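PDB 7JPJ: diaminopimelate decarboxylase from Phaeodactylum tricornutum, which probably catalyses the pyridoxal 5'-phosphate-dependent decarboxylation of diaminopimelate in lysine biosynthesis, working as a dimer. Local coordinates for residues Pro148-Gly153 with Ala217-Ser222. Sequence-based numbering, arbitrary orientation.
Sequences PGVGSG and ATKSLS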
ATOM      1  N   PRO A 148      -2.019 -15.076 -24.282  1.00 33.31           N
ATOM      2  CA  PRO A 148      -2.790 -15.788 -25.314  1.00 35.90           C
ATOM      3  C   PRO A 148      -3.668 -14.896 -26.174  1.00 38.71           C
ATOM      4  O   PRO A 148      -4.318 -15.408 -27.093  1.00 41.25           O
ATOM      5  CB  PRO A 148      -3.653 -16.765 -24.496  1.00 36.60           C
ATOM      6  CG  PRO A 148      -3.032 -16.802 -23.132  1.00 33.91           C
ATOM      7  CD  PRO A 148      -2.443 -15.447 -22.925  1.00 32.58           C
ATOM      8  N   GLY A 149      -3.709 -13.592 -25.918  1.00 38.62           N
ATOM      9  CA  GLY A 149      -4.597 -12.701 -26.629  1.00 41.57           C
ATOM     10  C   GLY A 149      -5.931 -12.481 -25.957  1.00 43.64           C
ATOM     11  O   GLY A 149      -6.761 -11.734 -26.488  1.00 46.50           O
ATOM     12  N   VAL A 150      -6.165 -13.106 -24.805  1.00 42.55           N
ATOM     13  CA  VAL A 150      -7.416 -12.961 -24.078  1.00 44.65           C
ATOM     14  C   VAL A 150      -7.093 -13.008 -22.591  1.00 42.22           C
ATOM     15  O   VAL A 150      -6.070 -13.563 -22.180  1.00 39.34           O
ATOM     16  CB  VAL A 150      -8.434 -14.054 -24.487  1.00 47.45           C
ATOM     17  CG1 VAL A 150      -8.009 -15.415 -23.953  1.00 45.60           C
ATOM     18  CG2 VAL A 150      -9.837 -13.690 -24.033  1.00 50.65           C
ATOM     19  N   GLY A 151      -7.958 -12.399 -21.786  1.00 43.65           N
ATOM     20  CA  GLY A 151      -7.726 -12.350 -20.358  1.00 41.78           C
ATOM     21  C   GLY A 151      -8.864 -12.932 -19.548  1.00 43.78           C
ATOM     22  O   GLY A 151      -9.518 -13.886 -19.977  1.00 45.63           O
ATOM     23  N   SER A 152      -9.054 -12.412 -18.347  1.00 43.68           N
ATOM     24  CA  SER A 152     -10.132 -12.886 -17.452  1.00 45.77           C
ATOM     25  C   SER A 152     -11.460 -12.241 -17.854  1.00 49.98           C
ATOM     26  O   SER A 152     -11.596 -11.028 -17.684  1.00 51.10           O
ATOM     27  CB  SER A 152      -9.746 -12.559 -16.048  1.00 44.45           C
ATOM     28  OG  SER A 152      -8.570 -13.254 -15.681  1.00 40.81           O
ATOM     29  N   GLY A 153     -12.389 -13.022 -18.402  1.00 52.62           N
ATOM     30  CA  GLY A 153     -13.692 -12.487 -18.854  1.00 57.11           C
ATOM     31  C   GLY A 153     -14.014 -12.822 -20.298  1.00 58.98           C
ATOM     32  O   GLY A 153     -15.142 -12.535 -20.700  1.00 62.65           O
ATOM     33  N   ALA A 217      -7.256 -24.033 -20.634  1.00 27.53           N
ATOM     34  CA  ALA A 217      -6.248 -25.052 -20.909  1.00 26.52           C
ATOM     35  C   ALA A 217      -6.092 -25.290 -22.407  1.00 26.97           C
ATOM     36  O   ALA A 217      -4.969 -25.368 -22.917  1.00 26.50           O
ATOM     37  CB  ALA A 217      -6.605 -26.353 -20.190  1.00 25.95           C
ATOM     38  N   THR A 218      -7.209 -25.411 -23.128  1.00 24.88           N
ATOM     39  CA  THR A 218      -7.142 -25.701 -24.557  1.00 26.10           C
ATOM     40  C   THR A 218      -6.363 -24.627 -25.305  1.00 25.57           C
ATOM     41  O   THR A 218      -5.546 -24.939 -26.180  1.00 25.66           O
ATOM     42  CB  THR A 218      -8.553 -25.835 -25.134  1.00 28.25           C
ATOM     43  OG1 THR A 218      -9.175 -27.014 -24.608  1.00 29.04           O
ATOM     44  CG2 THR A 218      -8.505 -25.924 -26.655  1.00 29.67           C
ATOM     45  N   LYS A 219      -6.585 -23.358 -24.961  1.00 26.22           N
ATOM     46  CA  LYS A 219      -5.924 -22.275 -25.683  1.00 26.76           C
ATOM     47  C   LYS A 219      -4.429 -22.238 -25.387  1.00 25.92           C
ATOM     48  O   LYS A 219      -3.615 -22.038 -26.294  1.00 26.06           O
ATOM     49  CB  LYS A 219      -6.582 -20.938 -25.335  1.00 27.35           C
ATOM     50  CG  LYS A 219      -5.917 -19.739 -25.984  1.00 27.76           C
ATOM     51  CD  LYS A 219      -6.950 -18.817 -26.612  1.00 28.96           C
ATOM     52  CE  LYS A 219      -6.361 -18.064 -27.796  1.00 28.99           C
ATOM     53  NZ  LYS A 219      -6.981 -18.482 -29.089  1.00 31.80           N
ATOM     54  N   SER A 220      -4.048 -22.434 -24.124  1.00 26.90           N
ATOM     55  CA  SER A 220      -2.633 -22.413 -23.770  1.00 26.03           C
ATOM     56  C   SER A 220      -1.893 -23.618 -24.336  1.00 25.30           C
ATOM     57  O   SER A 220      -0.715 -23.506 -24.696  1.00 24.84           O
ATOM     58  CB  SER A 220      -2.476 -22.361 -22.253  1.00 25.29           C
ATOM     59  OG  SER A 220      -3.298 -21.346 -21.708  1.00 26.13           O
ATOM     60  N   LEU A 221      -2.563 -24.771 -24.417  1.00 25.95           N
ATOM     61  CA  LEU A 221      -1.919 -25.968 -24.948  1.00 25.23           C
ATOM     62  C   LEU A 221      -1.604 -25.832 -26.432  1.00 25.92           C
ATOM     63  O   LEU A 221      -0.681 -26.488 -26.928  1.00 25.47           O
ATOM     64  CB  LEU A 221      -2.806 -27.194 -24.707  1.00 25.02           C
ATOM     65  CG  LEU A 221      -2.855 -27.746 -23.277  1.00 23.96           C
ATOM     66  CD1 LEU A 221      -4.037 -28.679 -23.091  1.00 24.17           C
ATOM     67  CD2 LEU A 221      -1.559 -28.454 -22.915  1.00 22.69           C
ATOM     68  N   SER A 222      -2.349 -24.992 -27.154  1.00 24.99           N
ATOM     69  CA  SER A 222      -2.089 -24.819 -28.581  1.00 25.75           C
ATOM     70  C   SER A 222      -0.724 -24.195 -28.830  1.00 25.48           C
ATOM     71  O   SER A 222      -0.131 -24.404 -29.894  1.00 25.61           O
ATOM     72  CB  SER A 222      -3.183 -23.968 -29.222  1.00 27.15           C
ATOM     73  OG  SER A 222      -3.244 -22.682 -28.632  1.00 27.55           O
TER
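With CG anti to the backbone N (chi1 177°), the side chain of K219 leaves its helix towards P148, and bends at chi2 and chi4 then lay its methylenes alongside the proline ring and close to that residue's own carbonyl O. K219 CG comes 4.0 Å from P148 CB, and further along the chain CE lies 3.4 Å from P148 O. V150, two residues after P148, adds a looser touch, its CG1 standing 4.4 Å from K219 CD. No hydrogen bond or salt bridge spans the two segments; the example illustrates how a lysine at a protein surface can pack through its aliphatic part. In the TIM-barrel fold of the pyridoxal-binding domain, P148 opens the loop after barrel strand 141-147, while K219 belongs to helix 210-222, which follows the neighbouring parallel strand 196-201. The contact therefore joins the loop leaving the C-terminal end of one barrel strand to the helix that follows the next strand, away from the bound D-lysine. P148 is buried and also rests on T202, just after strand 196-201. G149, between the two touching residues, has a positive phi (93°), a backbone conformation readily adopted by glycine, and its N is hydrogen-bonded to N147 OD1. Elsewhere on helix 210-222, A217 and L221 pack against A262 of helix 252-270.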